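PDB 3B55: succinoglycan biosynthesis protein from Bacillus cereus ATCC 14579, which binds calcium and belongs to the erythromycin esterase-like family, although its precise enzymatic role, if any, remains to be established. Local coordinates for residues L150-I153 against R154-A158; K224-Y227 against V228-K232; A291-T294 against E295-G299; Y320-A324 against G325-A329. The protein carries 1 engineered substitution. All blocks are in the same frame, centred on the assembly; numbering follows the deposited sequence.

Interaction 1 of 4, residues L150-I153 against R154-A158; sequences LDWI and RQYNA
Asp151 and Arg154 run side by side on helix 144-158 and join in an i to i+3 salt bridge. A single carboxylate oxygen does the work: Asp151 OD1 takes Arg154 NH2 at 2.7 Å on its syn lone pair, and Arg154 NE approaches the same OD1 in a weak, more bent bond at 2.9 Å. Carboxylate and guanidinium planes are 29° apart, so the two groups are twisted rather than flush. The Arg154 chain bends at chi3 (70°), which swings the guanidinium back toward the preceding turn. Beyond this pair, Trp152 and Tyr156 form an i to i+4 aromatic pair, oblique, with planes at 51°. With CG of both anti to the backbone N and the residues one turn apart, the side chains run alongside each other; Trp152 CZ2 comes to 3.7 Å from Tyr156 CD2, and Tyr156 CB lies over one indole face, toward its rim. Regular alpha-helical bonds set the spacing of these residues, among them Tyr156 N to Trp152 O at 2.8 Å and Asn157 N to Ile153 O at 3.0 Å. The salt bridge lies on the side of helix 116-128, whose Tyr125 OH makes a weak hydrogen bond with Arg154 NE. Leu150 and Ile153 also pack on that helix, through Leu122 and Val126, while Trp152 and Tyr156 both reach Val102 on helix 88-104.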
loop_
_atom_site.group_PDB
_atom_site.type_symbol
_atom_site.label_atom_id
_atom_site.label_comp_id
_atom_site.label_asym_id
_atom_site.label_seq_id
_atom_site.Cartn_x
_atom_site.Cartn_y
_atom_site.Cartn_z
ATOM N N LEU A 150 6.687 -11.286 6.512
ATOM C CA LEU A 150 6.688 -12.272 5.442
ATOM C C LEU A 150 6.932 -13.669 6.000
ATOM O O LEU A 150 6.313 -14.640 5.555
ATOM C CB LEU A 150 7.753 -11.913 4.402
ATOM C CG LEU A 150 7.446 -10.629 3.627
ATOM C CD1 LEU A 150 8.645 -10.209 2.802
ATOM C CD2 LEU A 150 6.228 -10.861 2.745
ATOM N N ASP A 151 7.829 -13.769 6.977
ATOM C CA ASP A 151 8.116 -15.060 7.581
ATOM C C ASP A 151 6.884 -15.571 8.318
ATOM O O ASP A 151 6.590 -16.761 8.279
ATOM C CB ASP A 151 9.299 -14.967 8.540
ATOM C CG ASP A 151 9.633 -16.304 9.167
ATOM O OD1 ASP A 151 9.581 -17.317 8.441
ATOM O OD2 ASP A 151 9.953 -16.345 10.374
ATOM N N TRP A 152 6.158 -14.682 8.992
ATOM C CA TRP A 152 4.951 -15.117 9.686
ATOM C C TRP A 152 3.939 -15.624 8.648
ATOM O O TRP A 152 3.254 -16.627 8.873
ATOM C CB TRP A 152 4.321 -13.975 10.487
ATOM C CG TRP A 152 2.942 -14.327 10.937
ATOM C CD1 TRP A 152 2.604 -15.187 11.938
ATOM C CD2 TRP A 152 1.713 -13.948 10.303
ATOM N NE1 TRP A 152 1.243 -15.381 11.960
ATOM C CE2 TRP A 152 0.671 -14.636 10.963
ATOM C CE3 TRP A 152 1.392 -13.105 9.232
ATOM C CZ2 TRP A 152 -0.674 -14.501 10.595
ATOM C CZ3 TRP A 152 0.051 -12.971 8.862
ATOM C CH2 TRP A 152 -0.962 -13.671 9.541
ATOM N N ILE A 153 3.842 -14.935 7.511
ATOM C CA ILE A 153 2.903 -15.358 6.482
ATOM C C ILE A 153 3.312 -16.710 5.903
ATOM O O ILE A 153 2.457 -17.535 5.591
ATOM C CB ILE A 153 2.805 -14.347 5.333
ATOM C CG1 ILE A 153 2.341 -12.991 5.862
ATOM C CG2 ILE A 153 1.820 -14.863 4.297
ATOM C CD1 ILE A 153 2.192 -11.929 4.776
ATOM N N ARG A 154 4.617 -16.923 5.748
ATOM C CA ARG A 154 5.132 -18.186 5.227
ATOM C C ARG A 154 4.731 -19.306 6.187
ATOM O O ARG A 154 4.299 -20.381 5.763
ATOM C CB ARG A 154 6.658 -18.136 5.125
ATOM C CG ARG A 154 7.305 -19.485 4.819
ATOM C CD ARG A 154 8.825 -19.408 4.917
ATOM N NE ARG A 154 9.287 -19.253 6.294
ATOM C CZ ARG A 154 9.165 -20.188 7.234
ATOM N NH1 ARG A 154 8.593 -21.351 6.951
ATOM N NH2 ARG A 154 9.631 -19.970 8.452
ATOM N N GLN A 155 4.878 -19.042 7.482
ATOM C CA GLN A 155 4.540 -20.019 8.514
ATOM C C GLN A 155 3.043 -20.297 8.546
ATOM O O GLN A 155 2.611 -21.452 8.605
ATOM C CB GLN A 155 5.002 -19.518 9.888
ATOM C CG GLN A 155 6.507 -19.515 10.067
ATOM C CD GLN A 155 6.928 -19.048 11.450
ATOM O OE1 GLN A 155 7.604 -18.026 11.598
ATOM N NE2 GLN A 155 6.525 -19.794 12.471
ATOM N N TYR A 156 2.252 -19.234 8.513
ATOM C CA TYR A 156 0.807 -19.368 8.523
ATOM C C TYR A 156 0.336 -20.233 7.354
ATOM O O TYR A 156 -0.555 -21.067 7.513
ATOM C CB TYR A 156 0.158 -17.981 8.449
ATOM C CG TYR A 156 -1.350 -18.005 8.446
ATOM C CD1 TYR A 156 -2.066 -18.268 7.276
ATOM C CD2 TYR A 156 -2.066 -17.803 9.625
ATOM C CE1 TYR A 156 -3.460 -18.329 7.283
ATOM C CE2 TYR A 156 -3.461 -17.865 9.643
ATOM C CZ TYR A 156 -4.147 -18.127 8.474
ATOM O OH TYR A 156 -5.522 -18.182 8.499
ATOM N N ASN A 157 0.947 -20.040 6.186
ATOM C CA ASN A 157 0.578 -20.792 4.987
ATOM C C ASN A 157 0.979 -22.278 4.987
ATOM O O ASN A 157 0.388 -23.083 4.265
ATOM C CB ASN A 157 1.166 -20.114 3.742
ATOM C CG ASN A 157 0.418 -18.855 3.354
ATOM O OD1 ASN A 157 0.811 -18.139 2.427
ATOM N ND2 ASN A 157 -0.660 -18.571 4.065
ATOM N N ALA A 158 1.973 -22.646 5.789
ATOM C CA ALA A 158 2.421 -24.035 5.838
ATOM C C ALA A 158 1.770 -24.817 6.975
ATOM O O ALA A 158 1.996 -26.019 7.113
ATOM C CB ALA A 158 3.946 -24.092 5.971
#

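Interaction 2 of 4, residues K224-Y227 against V228-K232; sequences KEKY and VLDAK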
loop_
_atom_site.group_PDB
_atom_site.type_symbol
_atom_site.label_atom_id
_atom_site.label_comp_id
_atom_site.label_asym_id
_atom_site.label_seq_id
_atom_site.Cartn_x
_atom_site.Cartn_y
_atom_site.Cartn_z
ATOM N N LYS A 224 8.289 6.128 -26.585
ATOM C CA LYS A 224 7.426 5.746 -25.476
ATOM C C LYS A 224 6.040 5.386 -25.995
ATOM O O LYS A 224 5.397 4.462 -25.497
ATOM C CB LYS A 224 7.324 6.900 -24.476
ATOM C CG LYS A 224 8.661 7.518 -24.116
ATOM C CD LYS A 224 8.490 8.713 -23.201
ATOM C CE LYS A 224 9.838 9.271 -22.779
ATOM N NZ LYS A 224 9.728 10.138 -21.574
ATOM N N GLU A 225 5.592 6.124 -27.002
ATOM C CA GLU A 225 4.284 5.891 -27.590
ATOM C C GLU A 225 4.207 4.563 -28.339
ATOM O O GLU A 225 3.156 3.920 -28.365
ATOM C CB GLU A 225 3.922 7.034 -28.536
ATOM C CG GLU A 225 2.477 6.986 -28.949
ATOM C CD GLU A 225 2.031 8.215 -29.694
ATOM O OE1 GLU A 225 2.543 9.308 -29.380
ATOM O OE2 GLU A 225 1.155 8.092 -30.579
ATOM N N LYS A 226 5.317 4.157 -28.949
ATOM C CA LYS A 226 5.356 2.896 -29.673
ATOM C C LYS A 226 5.296 1.740 -28.675
ATOM O O LYS A 226 4.682 0.702 -28.940
ATOM C CB LYS A 226 6.642 2.794 -30.495
ATOM C CG LYS A 226 6.903 1.412 -31.060
ATOM C CD LYS A 226 8.053 0.718 -30.339
ATOM C CE LYS A 226 8.373 -0.635 -30.976
ATOM N NZ LYS A 226 9.650 -1.215 -30.467
ATOM N N TYR A 227 5.934 1.931 -27.524
ATOM C CA TYR A 227 5.944 0.908 -26.491
ATOM C C TYR A 227 4.570 0.857 -25.853
ATOM O O TYR A 227 4.092 -0.212 -25.483
ATOM C CB TYR A 227 7.034 1.207 -25.457
ATOM C CG TYR A 227 8.411 0.861 -25.983
ATOM C CD1 TYR A 227 8.681 -0.426 -26.455
ATOM C CD2 TYR A 227 9.425 1.819 -26.064
ATOM C CE1 TYR A 227 9.908 -0.751 -26.996
ATOM C CE2 TYR A 227 10.670 1.496 -26.613
ATOM C CZ TYR A 227 10.897 0.209 -27.075
ATOM O OH TYR A 227 12.109 -0.140 -27.633
ATOM N N VAL A 228 3.923 2.013 -25.740
ATOM C CA VAL A 228 2.584 2.053 -25.174
ATOM C C VAL A 228 1.692 1.210 -26.082
ATOM O O VAL A 228 0.794 0.504 -25.614
ATOM C CB VAL A 228 2.037 3.495 -25.124
ATOM C CG1 VAL A 228 0.521 3.480 -24.936
ATOM C CG2 VAL A 228 2.704 4.252 -23.986
ATOM N N LEU A 229 1.942 1.290 -27.388
ATOM C CA LEU A 229 1.156 0.529 -28.353
ATOM C C LEU A 229 1.513 -0.944 -28.330
ATOM O O LEU A 229 0.658 -1.790 -28.569
ATOM C CB LEU A 229 1.358 1.070 -29.767
ATOM C CG LEU A 229 0.144 1.837 -30.274
ATOM C CD1 LEU A 229 -1.081 0.923 -30.320
ATOM C CD2 LEU A 229 -0.101 3.006 -29.342
ATOM N N ASP A 230 2.779 -1.251 -28.066
ATOM C CA ASP A 230 3.198 -2.640 -28.006
ATOM C C ASP A 230 2.492 -3.331 -26.845
ATOM O O ASP A 230 2.070 -4.475 -26.965
ATOM C CB ASP A 230 4.714 -2.749 -27.823
ATOM C CG ASP A 230 5.485 -2.434 -29.097
ATOM O OD1 ASP A 230 4.851 -2.225 -30.155
ATOM O OD2 ASP A 230 6.731 -2.404 -29.039
ATOM N N ALA A 231 2.355 -2.624 -25.728
ATOM C CA ALA A 231 1.693 -3.177 -24.548
ATOM C C ALA A 231 0.199 -3.370 -24.812
ATOM O O ALA A 231 -0.368 -4.420 -24.485
ATOM C CB ALA A 231 1.900 -2.253 -23.340
ATOM N N LYS A 232 -0.435 -2.356 -25.400
ATOM C CA LYS A 232 -1.860 -2.435 -25.713
ATOM C C LYS A 232 -2.101 -3.640 -26.603
ATOM O O LYS A 232 -3.063 -4.383 -26.418
ATOM C CB LYS A 232 -2.332 -1.177 -26.442
ATOM C CG LYS A 232 -2.612 0.004 -25.533
ATOM C CD LYS A 232 -3.135 1.199 -26.317
ATOM C CE LYS A 232 -3.500 2.360 -25.387
ATOM N NZ LYS A 232 -3.935 3.575 -26.138
#
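Lys226 reaches forward along the helix to Asp230, one turn on. Its CG stands anti to the backbone N, and chi2 at -108°, away from a staggered value, turns the rest of the chain; from there it runs extended. Lys226 CE thus comes to 3.1 Å from Asp230 OD2, closer than the ammonium itself, since Lys226 NZ lies 3.5 Å from OD2. This is a long i to i+4 salt bridge in which the carboxylate oxygen also rests against the methylene next to the charge. Asp230 meets it with CG beside its own backbone N (chi1 -75°), a setting that lets OD2 touch both the lysine and the ring of Tyr227. Tyr227 CD1 is 3.8 Å from Asp230 OD2, and ring and carboxylate planes stand nearly perpendicular, at 86°. Lys226 CD in turn lies over one face of that ring, toward its rim. All this happens on helix 221-240, an alpha helix whose i to i+4 bonds include Ala231 N to Tyr227 O at 3.0 Å. On another side Val228 CG2 lies 3.1 Å from Lys224 O. Tyr227 packs on Phe216 and Leu206 of neighbouring helices, and Val228 touches Thr266 on helix 250-268. Lys224 extends away from this turn, its NZ hydrogen-bonded to Glu217 O, while Asp230 OD1 has a second, weak ion pair with Lys202.

Interaction 3 of 4, residues A291-T294 against E295-G299; sequences AKWT and EEHLG
The last turns of helix 278-298 keep i to i+4 bonding, as in Glu296 N to Lys292 O at 2.9 Å, until Gly299 leaves helical geometry with a positive phi of 111°. This is the C-terminal end of an alpha helix, with an i to i+4 Trp-His stack on its flank. His297 lies over the five-membered ring of Trp293 as an offset stack, centroids 3.9 Å apart and planes at 15°, with Trp293 NE1 over the centre of the imidazole. Trp293 has CG anti to the backbone N (chi1 179°), which carries the indole along the helix to meet the histidine. The CB of His297 adds a CH-pi contact over the six-membered ring. Lys292 and Glu296 meet differently: Lys292 CG lies 3.7 Å from Glu296 OE1, while the charged ends remain farther apart. Leu298 turns to the other end of the indole, where its CD1 is 4.2 Å from Trp293 CZ3. Around this turn, Trp254 of helix 250-268 meets Trp293 edge-to-face, and Thr294 and Leu298 pack on strands 109-112 and 167-172 of the central sheet. The helix itself fixes the rotation of the imidazole: Trp293 O accepts from two donors of one residue, His297 N at 2.9 Å and His297 ND1, also at 2.9 Å, the latter in the carbonyl plane on a lone pair.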
loop_
_atom_site.group_PDB
_atom_site.type_symbol
_atom_site.label_atom_id
_atom_site.label_comp_id
_atom_site.label_asym_id
_atom_site.label_seq_id
_atom_site.Cartn_x
_atom_site.Cartn_y
_atom_site.Cartn_z
ATOM N N ALA A 291 -5.195 -3.107 -6.649
ATOM C CA ALA A 291 -5.772 -3.465 -5.362
ATOM C C ALA A 291 -7.211 -3.933 -5.595
ATOM O O ALA A 291 -7.697 -4.842 -4.919
ATOM C CB ALA A 291 -5.757 -2.269 -4.436
ATOM N N LYS A 292 -7.890 -3.310 -6.555
ATOM C CA LYS A 292 -9.268 -3.685 -6.873
ATOM C C LYS A 292 -9.285 -5.056 -7.539
ATOM O O LYS A 292 -10.112 -5.908 -7.209
ATOM C CB LYS A 292 -9.918 -2.657 -7.803
ATOM C CG LYS A 292 -11.344 -3.030 -8.166
ATOM C CD LYS A 292 -12.131 -1.870 -8.750
ATOM C CE LYS A 292 -12.043 -1.832 -10.260
ATOM N NZ LYS A 292 -13.147 -0.997 -10.819
ATOM N N TRP A 293 -8.369 -5.268 -8.476
ATOM C CA TRP A 293 -8.279 -6.554 -9.164
ATOM C C TRP A 293 -8.123 -7.710 -8.146
ATOM O O TRP A 293 -8.749 -8.762 -8.282
ATOM C CB TRP A 293 -7.085 -6.545 -10.123
ATOM C CG TRP A 293 -6.911 -7.833 -10.844
ATOM C CD1 TRP A 293 -7.461 -8.184 -12.042
ATOM C CD2 TRP A 293 -6.219 -8.991 -10.365
ATOM N NE1 TRP A 293 -7.160 -9.492 -12.336
ATOM C CE2 TRP A 293 -6.401 -10.012 -11.322
ATOM C CE3 TRP A 293 -5.467 -9.266 -9.215
ATOM C CZ2 TRP A 293 -5.856 -11.295 -11.166
ATOM C CZ3 TRP A 293 -4.924 -10.545 -9.058
ATOM C CH2 TRP A 293 -5.125 -11.542 -10.030
ATOM N N THR A 294 -7.292 -7.502 -7.127
ATOM C CA THR A 294 -7.048 -8.516 -6.103
ATOM C C THR A 294 -8.324 -8.898 -5.353
ATOM O O THR A 294 -8.663 -10.068 -5.244
ATOM C CB THR A 294 -6.005 -8.023 -5.082
ATOM O OG1 THR A 294 -4.796 -7.682 -5.768
ATOM C CG2 THR A 294 -5.705 -9.115 -4.054
ATOM N N GLU A 295 -9.015 -7.898 -4.819
ATOM C CA GLU A 295 -10.254 -8.118 -4.087
ATOM C C GLU A 295 -11.295 -8.792 -4.992
ATOM O O GLU A 295 -11.959 -9.751 -4.591
ATOM C CB GLU A 295 -10.778 -6.764 -3.574
ATOM C CG GLU A 295 -12.000 -6.806 -2.649
ATOM C CD GLU A 295 -13.286 -7.173 -3.374
ATOM O OE1 GLU A 295 -13.528 -6.614 -4.465
ATOM O OE2 GLU A 295 -14.059 -8.011 -2.853
ATOM N N GLU A 296 -11.426 -8.302 -6.220
ATOM C CA GLU A 296 -12.411 -8.858 -7.138
ATOM C C GLU A 296 -12.119 -10.287 -7.588
ATOM O O GLU A 296 -13.046 -11.066 -7.801
ATOM C CB GLU A 296 -12.579 -7.945 -8.359
ATOM C CG GLU A 296 -13.026 -6.532 -8.015
ATOM C CD GLU A 296 -13.623 -5.789 -9.206
ATOM O OE1 GLU A 296 -12.925 -5.648 -10.233
ATOM O OE2 GLU A 296 -14.786 -5.339 -9.107
ATOM N N HIS A 297 -10.843 -10.638 -7.730
ATOM C CA HIS A 297 -10.495 -11.985 -8.167
ATOM C C HIS A 297 -10.020 -12.931 -7.075
ATOM O O HIS A 297 -10.187 -14.135 -7.206
ATOM C CB HIS A 297 -9.429 -11.940 -9.262
ATOM C CG HIS A 297 -9.885 -11.274 -10.522
ATOM N ND1 HIS A 297 -10.084 -9.913 -10.611
ATOM C CD2 HIS A 297 -10.212 -11.784 -11.733
ATOM C CE1 HIS A 297 -10.520 -9.613 -11.822
ATOM N NE2 HIS A 297 -10.606 -10.729 -12.522
ATOM N N LEU A 298 -9.446 -12.407 -5.996
ATOM C CA LEU A 298 -8.944 -13.272 -4.931
ATOM C C LEU A 298 -9.653 -13.167 -3.585
ATOM O O LEU A 298 -9.398 -13.971 -2.697
ATOM C CB LEU A 298 -7.435 -13.054 -4.746
ATOM C CG LEU A 298 -6.595 -13.191 -6.020
ATOM C CD1 LEU A 298 -5.125 -13.028 -5.673
ATOM C CD2 LEU A 298 -6.835 -14.549 -6.686
ATOM N N GLY A 299 -10.528 -12.176 -3.419
ATOM C CA GLY A 299 -11.258 -12.069 -2.162
ATOM C C GLY A 299 -10.963 -10.926 -1.204
ATOM O O GLY A 299 -10.476 -9.867 -1.594
#

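Interaction 4 of 4, residues Y320-A324 against G325-A329; sequences YPKVA and GQHLA
Lys322 crosses the imidazole of His327 at a slant, its CB 3.9 Å from His327 CE1. Bends at chi3 (82°) and chi4 (-120°) bring the end of the chain to the ND1 side, where Lys322 NZ is 3.0 Å from His327 ND1. The other ring nitrogen meets a water lying in the ring plane: His327 NE2 is 2.6 Å from the water oxygen, which donates to Lys322 O at 2.9 Å. The water thus ties the backbone of the loop to a side chain on the first turn of the helix, and this probably steadies the rotation of the imidazole. Val323 O lies 3.4 Å from His327 CD2. Val323 stands at the N-cap position of helix 324-332, and its carbonyl oxygen, Val323 O, takes Gln326 N at 2.9 Å, an i to i+3 bond of the opening turn. Leu328 N to Ala324 O, at 3.0 Å, is the regular i to i+4 bond that follows. The extended Gln326 side chain slants across Val323, its CG 4.0 Å from Val323 CG2. Both of these side chains also touch Asn314 in the loop that leads toward this helix. Helix 278-298 borders the start of helix 324-332: Asp284 OD2 accepts from Ala324 N, His327 touches Ile285 and meets the ring of Tyr288, and Leu328 packs on Tyr288.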
loop_
_atom_site.group_PDB
_atom_site.type_symbol
_atom_site.label_atom_id
_atom_site.label_comp_id
_atom_site.label_asym_id
_atom_site.label_seq_id
_atom_site.Cartn_x
_atom_site.Cartn_y
_atom_site.Cartn_z
ATOM N N TYR A 320 -0.027 14.721 -5.833
ATOM C CA TYR A 320 -1.084 13.888 -6.412
ATOM C C TYR A 320 -2.414 14.600 -6.606
ATOM O O TYR A 320 -2.877 15.330 -5.726
ATOM C CB TYR A 320 -1.324 12.660 -5.526
ATOM C CG TYR A 320 -0.293 11.561 -5.658
ATOM C CD1 TYR A 320 -0.424 10.566 -6.632
ATOM C CD2 TYR A 320 0.819 11.521 -4.820
ATOM C CE1 TYR A 320 0.530 9.553 -6.764
ATOM C CE2 TYR A 320 1.784 10.517 -4.948
ATOM C CZ TYR A 320 1.632 9.535 -5.920
ATOM O OH TYR A 320 2.578 8.538 -6.041
ATOM N N PRO A 321 -3.040 14.415 -7.777
ATOM C CA PRO A 321 -4.331 15.047 -8.052
ATOM C C PRO A 321 -5.385 14.240 -7.290
ATOM O O PRO A 321 -6.371 14.783 -6.782
ATOM C CB PRO A 321 -4.474 14.897 -9.567
ATOM C CG PRO A 321 -3.040 14.799 -10.043
ATOM C CD PRO A 321 -2.447 13.885 -9.014
ATOM N N LYS A 322 -5.149 12.929 -7.238
ATOM C CA LYS A 322 -6.007 11.971 -6.548
ATOM C C LYS A 322 -5.136 10.792 -6.129
ATOM O O LYS A 322 -4.146 10.479 -6.797
ATOM C CB LYS A 322 -7.112 11.452 -7.467
ATOM C CG LYS A 322 -8.093 12.511 -7.965
ATOM C CD LYS A 322 -9.283 11.862 -8.680
ATOM C CE LYS A 322 -10.352 11.379 -7.697
ATOM N NZ LYS A 322 -10.617 9.910 -7.759
ATOM N N VAL A 323 -5.510 10.137 -5.034
ATOM C CA VAL A 323 -4.768 8.989 -4.527
ATOM C C VAL A 323 -5.614 7.719 -4.555
ATOM O O VAL A 323 -6.841 7.777 -4.590
ATOM C CB VAL A 323 -4.278 9.231 -3.092
ATOM C CG1 VAL A 323 -3.051 10.141 -3.111
ATOM C CG2 VAL A 323 -5.380 9.847 -2.274
ATOM N N ALA A 324 -4.941 6.574 -4.528
ATOM C CA ALA A 324 -5.595 5.271 -4.583
ATOM C C ALA A 324 -6.793 5.141 -3.658
ATOM O O ALA A 324 -7.821 4.586 -4.043
ATOM C CB ALA A 324 -4.581 4.175 -4.280
ATOM N N GLY A 325 -6.645 5.651 -2.438
ATOM C CA GLY A 325 -7.702 5.586 -1.445
ATOM C C GLY A 325 -8.991 6.278 -1.838
ATOM O O GLY A 325 -10.061 5.889 -1.374
ATOM N N GLN A 326 -8.913 7.311 -2.670
ATOM C CA GLN A 326 -10.131 7.995 -3.092
ATOM C C GLN A 326 -10.874 7.165 -4.134
ATOM O O GLN A 326 -12.107 7.140 -4.152
ATOM C CB GLN A 326 -9.808 9.371 -3.669
ATOM C CG GLN A 326 -9.318 10.356 -2.629
ATOM C CD GLN A 326 -8.741 11.597 -3.256
ATOM O OE1 GLN A 326 -9.416 12.617 -3.377
ATOM N NE2 GLN A 326 -7.491 11.508 -3.688
ATOM N N HIS A 327 -10.118 6.480 -4.992
ATOM C CA HIS A 327 -10.712 5.642 -6.030
ATOM C C HIS A 327 -11.358 4.451 -5.351
ATOM O O HIS A 327 -12.439 4.026 -5.727
ATOM C CB HIS A 327 -9.645 5.138 -7.011
ATOM C CG HIS A 327 -8.808 6.220 -7.617
ATOM N ND1 HIS A 327 -9.347 7.277 -8.318
ATOM C CD2 HIS A 327 -7.463 6.380 -7.665
ATOM C CE1 HIS A 327 -8.369 8.039 -8.778
ATOM N NE2 HIS A 327 -7.217 7.516 -8.396
ATOM N N LEU A 328 -10.675 3.904 -4.348
ATOM C CA LEU A 328 -11.202 2.760 -3.619
ATOM C C LEU A 328 -12.500 3.101 -2.885
ATOM O O LEU A 328 -13.492 2.390 -3.028
ATOM C CB LEU A 328 -10.162 2.238 -2.631
ATOM C CG LEU A 328 -8.979 1.503 -3.261
ATOM C CD1 LEU A 328 -7.871 1.322 -2.232
ATOM C CD2 LEU A 328 -9.443 0.169 -3.811
ATOM N N ALA A 329 -12.501 4.178 -2.103
ATOM C CA ALA A 329 -13.711 4.573 -1.380
ATOM C C ALA A 329 -14.846 4.838 -2.371
ATOM O O ALA A 329 -15.992 4.440 -2.151
ATOM C CB ALA A 329 -13.451 5.830 -0.555
HETATM O O HOH W 1 -4.847 8.607 -8.843
#

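All four contacts are local, each within one helix or at its start, and none touches another. Interactions 3 and 4 come nearest, about 4 Å between closest atoms: helix 278-298 carries interaction 3 at its end and, farther back, supplies Asp284 and Tyr288 to interaction 4. Interaction 4 is also near the metal, with the Val323 side chain about 10 Å from the bound calcium and that of Ala324 about 8 Å from the ligand Glu113; for Ala291 in interaction 3 the calcium is about 14 Å away. Interactions 1 and 2 lie away from the site, their centres 39 Å apart. Helix 250-268 packs against both interactions 2 and 3.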